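Fatty Acyl-Adenylate Ligase (Escherichia coli, PDB 3PBK) belongs to the AMP-binding enzyme family of the ANL clan and holds 5'-O-[(S)-(dodecanoyloxy)(hydroxy)phosphoryl]adenosine in a pocket. Local coordinates at residues K63-L68 / F159-A165; A129-D135 / E150-H156; V356-D362 / T377-F383; G368-A372 / E407-G411. All blocks are in the same frame, centred on the assembly; numbering follows the deposited sequence.

Contact 1 (K63-L68 / F159-A165)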
# COMPACT_ATOMS: atom_id res chain seq x y z
N LYS A 63 -9.10 28.15 6.93
CA LYS A 63 -9.99 29.31 6.85
C LYS A 63 -10.31 29.67 5.40
O LYS A 63 -11.46 29.96 5.08
CB LYS A 63 -9.41 30.50 7.62
CG LYS A 63 -9.54 30.37 9.13
CD LYS A 63 -8.71 31.42 9.85
CE LYS A 63 -9.03 31.45 11.34
NZ LYS A 63 -8.41 32.62 12.03
N ARG A 64 -9.31 29.64 4.52
CA ARG A 64 -9.58 29.82 3.11
C ARG A 64 -10.68 28.87 2.66
O ARG A 64 -11.72 29.29 2.15
CB ARG A 64 -8.32 29.59 2.28
CG ARG A 64 -7.22 30.60 2.52
CD ARG A 64 -6.26 30.67 1.33
NE ARG A 64 -5.42 29.48 1.20
CZ ARG A 64 -4.56 29.06 2.13
NH1 ARG A 64 -4.44 29.72 3.28
NH2 ARG A 64 -3.82 27.98 1.92
N LEU A 65 -10.45 27.58 2.88
CA LEU A 65 -11.41 26.55 2.51
C LEU A 65 -12.83 26.85 2.97
O LEU A 65 -13.79 26.57 2.27
CB LEU A 65 -10.97 25.20 3.05
CG LEU A 65 -10.02 24.44 2.13
CD1 LEU A 65 -9.77 23.05 2.66
CD2 LEU A 65 -10.62 24.40 0.75
N LEU A 66 -12.96 27.41 4.17
CA LEU A 66 -14.28 27.70 4.72
C LEU A 66 -14.97 28.89 4.05
O LEU A 66 -16.20 28.97 4.03
CB LEU A 66 -14.18 27.91 6.23
CG LEU A 66 -13.89 26.62 7.00
CD1 LEU A 66 -13.47 26.93 8.43
CD2 LEU A 66 -15.11 25.69 6.96
N SER A 67 -14.17 29.80 3.50
CA SER A 67 -14.73 30.96 2.82
C SER A 67 -15.54 30.49 1.63
O SER A 67 -16.33 31.24 1.07
CB SER A 67 -13.62 31.90 2.36
OG SER A 67 -13.11 31.50 1.10
N LEU A 68 -15.35 29.23 1.26
CA LEU A 68 -16.09 28.65 0.16
C LEU A 68 -17.42 28.08 0.64
O LEU A 68 -18.02 27.25 -0.04
CB LEU A 68 -15.27 27.54 -0.51
CG LEU A 68 -14.16 27.99 -1.46
CD1 LEU A 68 -13.12 26.90 -1.62
CD2 LEU A 68 -14.74 28.36 -2.80
N PHE A 159 -6.39 28.21 -4.71
CA PHE A 159 -6.65 27.84 -3.33
C PHE A 159 -5.87 28.73 -2.34
O PHE A 159 -6.46 29.29 -1.42
CB PHE A 159 -6.33 26.35 -3.11
CG PHE A 159 -6.21 25.95 -1.66
CD1 PHE A 159 -7.15 26.35 -0.73
CD2 PHE A 159 -5.16 25.14 -1.24
CE1 PHE A 159 -7.03 25.97 0.61
CE2 PHE A 159 -5.04 24.75 0.09
CZ PHE A 159 -5.97 25.17 1.01
N LYS A 160 -4.56 28.86 -2.54
CA LYS A 160 -3.74 29.68 -1.65
C LYS A 160 -4.17 31.14 -1.77
O LYS A 160 -3.92 31.97 -0.87
CB LYS A 160 -2.25 29.53 -1.96
CG LYS A 160 -1.73 28.11 -1.90
CD LYS A 160 -0.23 28.07 -1.64
CE LYS A 160 0.38 26.74 -2.10
NZ LYS A 160 1.84 26.63 -1.78
N ALA A 161 -4.83 31.45 -2.89
CA ALA A 161 -5.23 32.81 -3.22
C ALA A 161 -6.58 33.21 -2.61
O ALA A 161 -6.98 34.37 -2.69
CB ALA A 161 -5.25 32.98 -4.74
N LEU A 162 -7.26 32.26 -1.99
CA LEU A 162 -8.55 32.53 -1.36
C LEU A 162 -8.44 33.42 -0.12
O LEU A 162 -7.34 33.62 0.41
CB LEU A 162 -9.26 31.22 -1.00
CG LEU A 162 -10.36 30.74 -1.97
CD1 LEU A 162 -10.07 31.17 -3.40
CD2 LEU A 162 -10.53 29.23 -1.87
N PRO A 163 -9.58 33.96 0.32
CA PRO A 163 -9.67 34.79 1.53
C PRO A 163 -9.93 33.97 2.80
O PRO A 163 -10.74 33.05 2.79
CB PRO A 163 -10.88 35.69 1.24
CG PRO A 163 -11.28 35.41 -0.20
CD PRO A 163 -10.80 34.03 -0.48
N GLU A 164 -9.23 34.31 3.88
CA GLU A 164 -9.54 33.77 5.19
C GLU A 164 -11.01 34.01 5.49
O GLU A 164 -11.39 35.15 5.76
CB GLU A 164 -8.74 34.52 6.26
CG GLU A 164 -7.26 34.69 5.99
CD GLU A 164 -6.48 33.53 6.55
OE1 GLU A 164 -7.01 32.41 6.46
OE2 GLU A 164 -5.37 33.75 7.09
N ALA A 165 -11.85 32.97 5.46
CA ALA A 165 -13.21 33.10 6.00
C ALA A 165 -13.11 33.52 7.47
O ALA A 165 -12.57 32.79 8.29
CB ALA A 165 -13.98 31.79 5.87
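Leu68 CD1 meets Leu162 CD2 at 3.5 Å, and the two side chains cross at about a right angle. Leu154 of strand 152-155 touches both leucines. One turn back along helix 51-67, Leu65 CG lies 3.7 Å from Phe159 CE1. Leu66 CB packs on the methyl group of Ala165. Helix 84-95 adds to this apolar layer, with Cys93 against Leu65 and Ala89 against Phe159.

Arg64 leads from the apolar centre to the polar edge. Its CB lies beside Leu162 CB. The chain then bends at chi3 (-71°) and brings the guanidinium over one face of the Phe159 ring. This is a cation-pi contact, with Arg64 CZ 4.5 Å from the ring centroid. NH2 sits toward the rim, and the two planes are 39° apart. Arg64 NE also donates to Phe159 O at 2.8 Å. That oxygen lies in the guanidinium plane, but the bond is bent, 132° at the hydrogen. Leu162 N reaches the same oxygen from the opposite face of its plane.

Further out, Ala165 N donates to Lys63 O at 3.1 Å, from above the carbonyl plane. Ser67 OG turns back onto Arg64 O within its own helix.

Arg64 thus grips Phe159 by both ring and carbonyl. Together these probably restrict how the guanidinium can turn. They join helix 51-67 to helix 156-160, while Ala165 N to Lys63 O holds the chain that follows.

Contact 2 (A129-D135 / E150-H156)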
# COMPACT_ATOMS: atom_id res chain seq x y z
N ALA A 129 -17.07 18.46 -2.52
CA ALA A 129 -17.64 19.77 -2.79
C ALA A 129 -16.60 20.67 -3.43
O ALA A 129 -16.90 21.78 -3.86
CB ALA A 129 -18.16 20.39 -1.52
N ALA A 130 -15.37 20.17 -3.47
CA ALA A 130 -14.25 20.90 -4.03
C ALA A 130 -13.08 19.94 -4.30
O ALA A 130 -13.01 18.86 -3.72
CB ALA A 130 -13.82 22.02 -3.10
N ILE A 131 -12.17 20.32 -5.18
CA ILE A 131 -11.02 19.48 -5.45
C ILE A 131 -9.82 20.35 -5.73
O ILE A 131 -9.87 21.21 -6.61
CB ILE A 131 -11.29 18.49 -6.62
CG1 ILE A 131 -9.98 17.85 -7.09
CG2 ILE A 131 -11.98 19.17 -7.77
CD1 ILE A 131 -10.20 16.71 -8.05
N ILE A 132 -8.75 20.15 -4.97
CA ILE A 132 -7.55 20.94 -5.13
C ILE A 132 -6.52 20.14 -5.90
O ILE A 132 -6.24 19.01 -5.54
CB ILE A 132 -6.99 21.31 -3.77
CG1 ILE A 132 -8.01 22.15 -3.01
CG2 ILE A 132 -5.69 22.06 -3.92
CD1 ILE A 132 -7.58 22.51 -1.63
N THR A 133 -5.97 20.73 -6.95
CA THR A 133 -4.97 20.07 -7.78
C THR A 133 -3.82 20.99 -8.15
O THR A 133 -3.94 22.21 -8.04
CB THR A 133 -5.58 19.58 -9.11
OG1 THR A 133 -4.60 18.84 -9.84
CG2 THR A 133 -6.00 20.77 -9.95
N GLY A 134 -2.72 20.41 -8.59
CA GLY A 134 -1.61 21.18 -9.12
C GLY A 134 -1.85 21.54 -10.57
O GLY A 134 -2.65 20.89 -11.26
N ASP A 135 -1.17 22.57 -11.05
CA ASP A 135 -1.38 23.08 -12.40
C ASP A 135 -1.29 21.98 -13.47
O ASP A 135 -2.10 21.95 -14.40
CB ASP A 135 -0.41 24.22 -12.70
CG ASP A 135 -0.76 25.50 -11.96
OD1 ASP A 135 -1.95 25.90 -11.96
OD2 ASP A 135 0.16 26.13 -11.40
N GLU A 150 -21.57 21.02 -9.39
CA GLU A 150 -21.50 21.29 -7.95
C GLU A 150 -20.10 21.13 -7.38
O GLU A 150 -19.93 21.06 -6.16
CB GLU A 150 -22.48 20.37 -7.20
CG GLU A 150 -22.00 18.93 -7.07
CD GLU A 150 -21.51 18.36 -8.40
OE1 GLU A 150 -20.31 18.03 -8.50
OE2 GLU A 150 -22.34 18.27 -9.34
N LEU A 151 -19.10 21.07 -8.24
CA LEU A 151 -17.73 20.86 -7.78
C LEU A 151 -16.87 22.08 -8.06
O LEU A 151 -16.69 22.46 -9.21
CB LEU A 151 -17.14 19.62 -8.46
CG LEU A 151 -15.71 19.24 -8.05
CD1 LEU A 151 -15.63 18.99 -6.56
CD2 LEU A 151 -15.22 18.03 -8.84
N HIS A 152 -16.35 22.70 -7.01
CA HIS A 152 -15.31 23.71 -7.17
C HIS A 152 -14.04 22.99 -7.60
O HIS A 152 -13.68 21.96 -7.03
CB HIS A 152 -14.99 24.42 -5.85
CG HIS A 152 -16.09 25.27 -5.30
ND1 HIS A 152 -17.09 24.77 -4.50
CD2 HIS A 152 -16.31 26.61 -5.40
CE1 HIS A 152 -17.90 25.76 -4.15
NE2 HIS A 152 -17.45 26.88 -4.68
N VAL A 153 -13.35 23.54 -8.60
CA VAL A 153 -12.04 23.05 -8.98
C VAL A 153 -11.02 24.13 -8.73
O VAL A 153 -11.03 25.18 -9.37
CB VAL A 153 -12.02 22.65 -10.46
CG1 VAL A 153 -10.59 22.54 -10.97
CG2 VAL A 153 -12.80 21.34 -10.67
N LEU A 154 -10.14 23.90 -7.77
CA LEU A 154 -9.15 24.90 -7.40
C LEU A 154 -7.75 24.42 -7.72
O LEU A 154 -7.36 23.32 -7.33
CB LEU A 154 -9.25 25.20 -5.91
CG LEU A 154 -10.50 25.94 -5.43
CD1 LEU A 154 -11.78 25.20 -5.79
CD2 LEU A 154 -10.41 26.15 -3.93
N SER A 155 -6.97 25.24 -8.42
CA SER A 155 -5.54 24.98 -8.49
C SER A 155 -5.00 25.27 -7.10
O SER A 155 -5.69 25.88 -6.28
CB SER A 155 -4.86 25.85 -9.55
OG SER A 155 -4.67 27.17 -9.09
N HIS A 156 -3.80 24.82 -6.80
CA HIS A 156 -3.24 25.11 -5.49
C HIS A 156 -3.04 26.61 -5.34
O HIS A 156 -3.17 27.16 -4.25
CB HIS A 156 -1.92 24.37 -5.26
CG HIS A 156 -2.10 23.04 -4.60
ND1 HIS A 156 -2.31 21.87 -5.30
CD2 HIS A 156 -2.09 22.69 -3.29
CE1 HIS A 156 -2.42 20.86 -4.46
NE2 HIS A 156 -2.29 21.33 -3.23
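Ala130 to Thr133 pair in parallel register with His152 to Ser155, the two strand axes 4.7 Å apart and 20° off parallel. The ladder alternates regularly. Ile131 N donates to His152 O, Leu154 N to Ile131 O at 2.9 Å, and Thr133 N to Leu154 O.

At the start of the ladder His152 turns its ring edge to the neighbouring strand. Its ND1 donates to Ala129 O at 3.1 Å, nearly straight (165° at the hydrogen) and in the ring plane. His152 N adds a weak bond to the same oxygen.

Ala130, Ile132, His152 and Leu154 point to one face of the sheet. From this face, Ile132 CG2 stands over the centre of the His156 ring, a CH-pi contact of 3.5 Å to the centroid. On the other face Ile131 CG2 touches both Leu151 CD2, at 3.6 Å, and Val153 CG2. Helix 138-144, the crossover of this beta-alpha-beta unit, covers that face through Leu138 and Val141. Ser155 is the N-cap of the next helix, and its OG bonds to Trp158 N.

The bonding is mostly backbone to backbone, with apolar side chains packing on both faces. The His152 ring adds a second donor to Ala129 O where the ladder begins.

Contact 3 (V356-D362 / T377-F383)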
# COMPACT_ATOMS: atom_id res chain seq x y z
N VAL A 356 10.86 -17.15 8.64
CA VAL A 356 10.05 -17.91 7.69
C VAL A 356 9.48 -19.17 8.32
O VAL A 356 10.05 -19.72 9.26
CB VAL A 356 10.87 -18.32 6.45
CG1 VAL A 356 11.38 -17.10 5.72
CG2 VAL A 356 12.02 -19.21 6.85
N ASN A 357 8.35 -19.61 7.79
CA ASN A 357 7.82 -20.93 8.09
C ASN A 357 7.64 -21.74 6.81
O ASN A 357 6.93 -21.32 5.90
CB ASN A 357 6.50 -20.84 8.84
CG ASN A 357 6.01 -22.21 9.32
OD1 ASN A 357 5.07 -22.78 8.77
ND2 ASN A 357 6.69 -22.75 10.34
N GLU A 358 8.29 -22.90 6.74
CA GLU A 358 8.15 -23.76 5.57
C GLU A 358 7.02 -24.75 5.75
O GLU A 358 6.74 -25.21 6.86
CB GLU A 358 9.46 -24.50 5.30
CG GLU A 358 10.56 -23.59 4.84
CD GLU A 358 11.90 -24.28 4.81
OE1 GLU A 358 11.98 -25.41 5.35
OE2 GLU A 358 12.85 -23.71 4.23
N VAL A 359 6.35 -25.08 4.65
CA VAL A 359 5.22 -25.99 4.72
C VAL A 359 5.25 -27.01 3.59
O VAL A 359 5.74 -26.70 2.50
CB VAL A 359 3.87 -25.22 4.69
CG1 VAL A 359 3.76 -24.25 5.87
CG2 VAL A 359 3.71 -24.50 3.36
N ASP A 360 4.73 -28.21 3.84
CA ASP A 360 4.49 -29.16 2.75
C ASP A 360 3.49 -28.48 1.82
O ASP A 360 2.38 -28.14 2.23
CB ASP A 360 3.93 -30.48 3.29
CG ASP A 360 3.90 -31.60 2.23
OD1 ASP A 360 3.64 -31.31 1.05
OD2 ASP A 360 4.12 -32.77 2.59
N ARG A 361 3.87 -28.27 0.56
CA ARG A 361 2.99 -27.55 -0.33
C ARG A 361 1.71 -28.33 -0.65
O ARG A 361 0.62 -27.76 -0.68
CB ARG A 361 3.70 -27.08 -1.61
CG ARG A 361 2.71 -26.61 -2.66
CD ARG A 361 3.28 -25.61 -3.63
NE ARG A 361 4.19 -26.18 -4.62
CZ ARG A 361 3.92 -27.20 -5.43
NH1 ARG A 361 2.75 -27.83 -5.36
NH2 ARG A 361 4.84 -27.61 -6.30
N ASP A 362 1.86 -29.64 -0.87
CA ASP A 362 0.71 -30.49 -1.18
C ASP A 362 -0.31 -30.56 -0.03
O ASP A 362 -1.52 -30.65 -0.25
CB ASP A 362 1.17 -31.89 -1.61
CG ASP A 362 2.02 -31.85 -2.87
OD1 ASP A 362 1.59 -31.19 -3.85
OD2 ASP A 362 3.11 -32.47 -2.88
N THR A 377 7.62 -35.24 2.38
CA THR A 377 7.28 -34.00 1.70
C THR A 377 8.02 -33.88 0.38
O THR A 377 9.24 -34.01 0.31
CB THR A 377 7.62 -32.79 2.58
OG1 THR A 377 6.64 -32.67 3.62
CG2 THR A 377 7.64 -31.51 1.75
N ARG A 378 7.27 -33.61 -0.69
CA ARG A 378 7.87 -33.48 -2.01
C ARG A 378 7.91 -32.04 -2.54
O ARG A 378 8.67 -31.72 -3.44
CB ARG A 378 7.14 -34.38 -3.00
CG ARG A 378 7.57 -35.84 -2.97
CD ARG A 378 7.18 -36.49 -4.29
NE ARG A 378 7.35 -37.93 -4.31
CZ ARG A 378 6.58 -38.80 -3.65
NH1 ARG A 378 5.59 -38.36 -2.86
NH2 ARG A 378 6.81 -40.10 -3.75
N ALA A 379 7.09 -31.16 -1.97
CA ALA A 379 7.08 -29.77 -2.39
C ALA A 379 6.94 -28.87 -1.18
O ALA A 379 6.35 -29.27 -0.18
CB ALA A 379 5.94 -29.53 -3.37
N VAL A 380 7.49 -27.66 -1.27
CA VAL A 380 7.52 -26.74 -0.14
C VAL A 380 7.18 -25.30 -0.52
O VAL A 380 7.72 -24.75 -1.47
CB VAL A 380 8.90 -26.74 0.50
CG1 VAL A 380 8.91 -25.87 1.75
CG2 VAL A 380 9.34 -28.15 0.81
N SER A 381 6.29 -24.68 0.24
CA SER A 381 6.11 -23.24 0.14
C SER A 381 6.69 -22.60 1.40
O SER A 381 6.65 -23.19 2.48
CB SER A 381 4.63 -22.87 -0.02
OG SER A 381 4.18 -23.02 -1.36
N THR A 382 7.26 -21.40 1.23
CA THR A 382 7.81 -20.63 2.35
C THR A 382 6.95 -19.40 2.61
O THR A 382 6.69 -18.63 1.69
CB THR A 382 9.22 -20.12 2.05
OG1 THR A 382 10.08 -21.22 1.77
CG2 THR A 382 9.75 -19.36 3.24
N PHE A 383 6.52 -19.21 3.85
CA PHE A 383 5.74 -18.02 4.19
C PHE A 383 6.47 -17.14 5.20
O PHE A 383 7.18 -17.64 6.07
CB PHE A 383 4.34 -18.40 4.67
CG PHE A 383 3.50 -19.00 3.59
CD1 PHE A 383 2.98 -18.20 2.58
CD2 PHE A 383 3.24 -20.36 3.56
CE1 PHE A 383 2.21 -18.75 1.57
CE2 PHE A 383 2.48 -20.92 2.55
CZ PHE A 383 1.96 -20.12 1.56
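A two-stranded antiparallel ribbon is formed by strand 356-360 and strand 380-384, with Asn357 facing Phe383 and Val359 facing Ser381 as hydrogen-bonded pairs. Each pair has two backbone bonds, among them Asn357 N to Phe383 O at 2.9 Å and Ser381 N to Val359 O at 3.1 Å.

Val359 and Phe383 share one face of the ribbon. Val359 CG2 comes to the edge of the Phe383 ring, 3.9 Å from CE2. Tyr447 of strand 444-449 packs on both residues and takes part in a hydrogen bond with Asn357 OD1. The Phe383 side chain is about 8 Å from the bound 5'-O-[(S)-(dodecanoyloxy)(hydroxy)phosphoryl]adenosine, which places this end of the ribbon toward the ligand. On the other face Glu358 CB touches Val380 CG1 at 3.8 Å.

Strand 356-360 leads straight into helix 361-367, and Asp360 is the N-cap of that helix. Asp360 OD1 accepts a weak capping bond from Asp362 N. The other oxygen, OD2, takes a bond of 2.7 Å from Thr377 OG1, which comes from above the carboxylate plane. Thr377 OG1 in turn is bonded to Gly374 N.

Arg361 N donates to Ala379 O at 2.8 Å. A turn about CG-CD (chi3 73°) lays one face of the Arg361 guanidinium over the methyl of Ala379, with CZ 3.7 Å from CB. Arg361 NH1 makes a salt bridge with Glu365 OE2.

Contact 4 (G368-A372 / E407-G411)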
# COMPACT_ATOMS: atom_id res chain seq x y z
N GLY A 368 -5.76 -27.68 2.90
CA GLY A 368 -5.76 -26.37 3.52
C GLY A 368 -5.16 -26.29 4.92
O GLY A 368 -5.70 -25.61 5.79
N LYS A 369 -4.04 -26.97 5.13
CA LYS A 369 -3.35 -26.94 6.41
C LYS A 369 -1.85 -26.68 6.23
O LYS A 369 -1.22 -27.23 5.34
CB LYS A 369 -3.57 -28.25 7.17
CG LYS A 369 -5.03 -28.50 7.58
CD LYS A 369 -5.25 -29.93 8.08
CE LYS A 369 -6.69 -30.12 8.61
NZ LYS A 369 -6.97 -31.52 9.08
N ALA A 370 -1.30 -25.83 7.08
CA ALA A 370 0.13 -25.56 7.10
C ALA A 370 0.81 -26.54 8.04
O ALA A 370 0.77 -26.37 9.25
CB ALA A 370 0.38 -24.14 7.58
N VAL A 371 1.43 -27.58 7.49
CA VAL A 371 2.22 -28.48 8.32
C VAL A 371 3.69 -28.43 7.92
O VAL A 371 4.03 -28.01 6.81
CB VAL A 371 1.71 -29.93 8.28
CG1 VAL A 371 0.26 -29.94 7.88
CG2 VAL A 371 2.53 -30.74 7.31
N ALA A 372 4.56 -28.84 8.84
CA ALA A 372 5.99 -28.74 8.61
C ALA A 372 6.44 -29.85 7.68
O ALA A 372 5.98 -30.99 7.80
CB ALA A 372 6.74 -28.78 9.91
N GLU A 407 -4.62 -23.46 15.07
CA GLU A 407 -3.34 -23.11 14.47
C GLU A 407 -3.05 -24.02 13.30
O GLU A 407 -3.43 -25.20 13.32
CB GLU A 407 -2.20 -23.21 15.47
CG GLU A 407 -2.00 -21.96 16.25
CD GLU A 407 -0.67 -21.94 16.97
OE1 GLU A 407 0.01 -23.00 17.03
OE2 GLU A 407 -0.32 -20.85 17.48
N ARG A 408 -2.38 -23.46 12.30
CA ARG A 408 -1.93 -24.18 11.11
C ARG A 408 -3.07 -24.42 10.13
O ARG A 408 -2.87 -24.99 9.07
CB ARG A 408 -1.20 -25.49 11.48
CG ARG A 408 -0.10 -25.30 12.51
CD ARG A 408 0.77 -26.53 12.68
NE ARG A 408 2.06 -26.37 12.00
CZ ARG A 408 3.23 -26.24 12.62
NH1 ARG A 408 3.30 -26.27 13.95
NH2 ARG A 408 4.35 -26.10 11.90
N VAL A 409 -4.26 -23.96 10.47
CA VAL A 409 -5.38 -24.06 9.55
C VAL A 409 -5.54 -22.77 8.75
O VAL A 409 -5.69 -21.70 9.34
CB VAL A 409 -6.67 -24.37 10.29
CG1 VAL A 409 -7.83 -24.24 9.35
CG2 VAL A 409 -6.60 -25.76 10.85
N VAL A 410 -5.47 -22.85 7.43
CA VAL A 410 -5.58 -21.64 6.62
C VAL A 410 -7.03 -21.23 6.50
O VAL A 410 -7.90 -22.09 6.33
CB VAL A 410 -5.00 -21.86 5.22
CG1 VAL A 410 -5.18 -20.62 4.37
CG2 VAL A 410 -3.53 -22.25 5.32
N GLY A 411 -7.30 -19.93 6.61
CA GLY A 411 -8.64 -19.37 6.48
C GLY A 411 -8.62 -17.85 6.33
O GLY A 411 -7.55 -17.27 6.12
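Ala370 N donates to Arg408 O at 2.7 Å, and this bond marks the close part of the contact. The donor lies in the carbonyl plane, and the angle at the hydrogen is 163°. A second backbone bond runs from Val410 N to Gly368 O, at 3.2 Å. Between these two bonds Lys369 and Val409 form a single bridge, their CA atoms 4.7 Å apart. The chains run in opposite directions here. Lys369 CA also lies 3.3 Å from Arg408 O, a CA-H...O contact beside the stronger bond. Ala370 is buried, and both Ala370 and Val410 rest on Tyr447 of strand 444-449. Val410 also touches Leu364 of helix 361-367.

The looser side is held by one long side chain. Arg408 lies along the backbone of 370-372. Its chi3 of 103° bends the chain and brings NE to Ala370 O at 3.0 Å. The oxygen lies in the guanidinium plane, at its edge. Ala370 therefore gives its N-H to the Arg408 backbone and receives an N-H from the Arg408 side chain. Past this point contacts thin out: Arg408 NH2 is 4.1 Å from Ala372 CB. Lys369 is exposed, and its chain extends away from the other segment.

Gly368 is the first residue to leave helical geometry after helix 361-367, and its positive phi (44°) turns the chain out of the helix. The contact is a single antiparallel beta-bridge between two loops. It joins the chain leaving that helix to the run-in of strand 411-416, part of an antiparallel sheet in this AMP-binding enzyme.

Overall arrangement
The four contacts form two pairs on opposite sides of the chain's centre. Contacts 1 and 2 come first along the chain, with centres 12 Å apart, and both segments of contact 2 fall between those of contact 1. Strand 152-155 runs directly into helix 156-160, and Leu68 packs on His152 and Leu154, so contact 1 packs against the edge of the parallel four-stranded sheet. Contacts 3 and 4 come later, with centres 11 Å apart and their segments alternating. Contact 3 holds the start of helix 361-367, contact 4 begins where it ends, and Asp360 N probably bonds to Val371 O. The two pairs lie at least 50 Å apart between centres, in well-separated parts of the same AMP-binding family region.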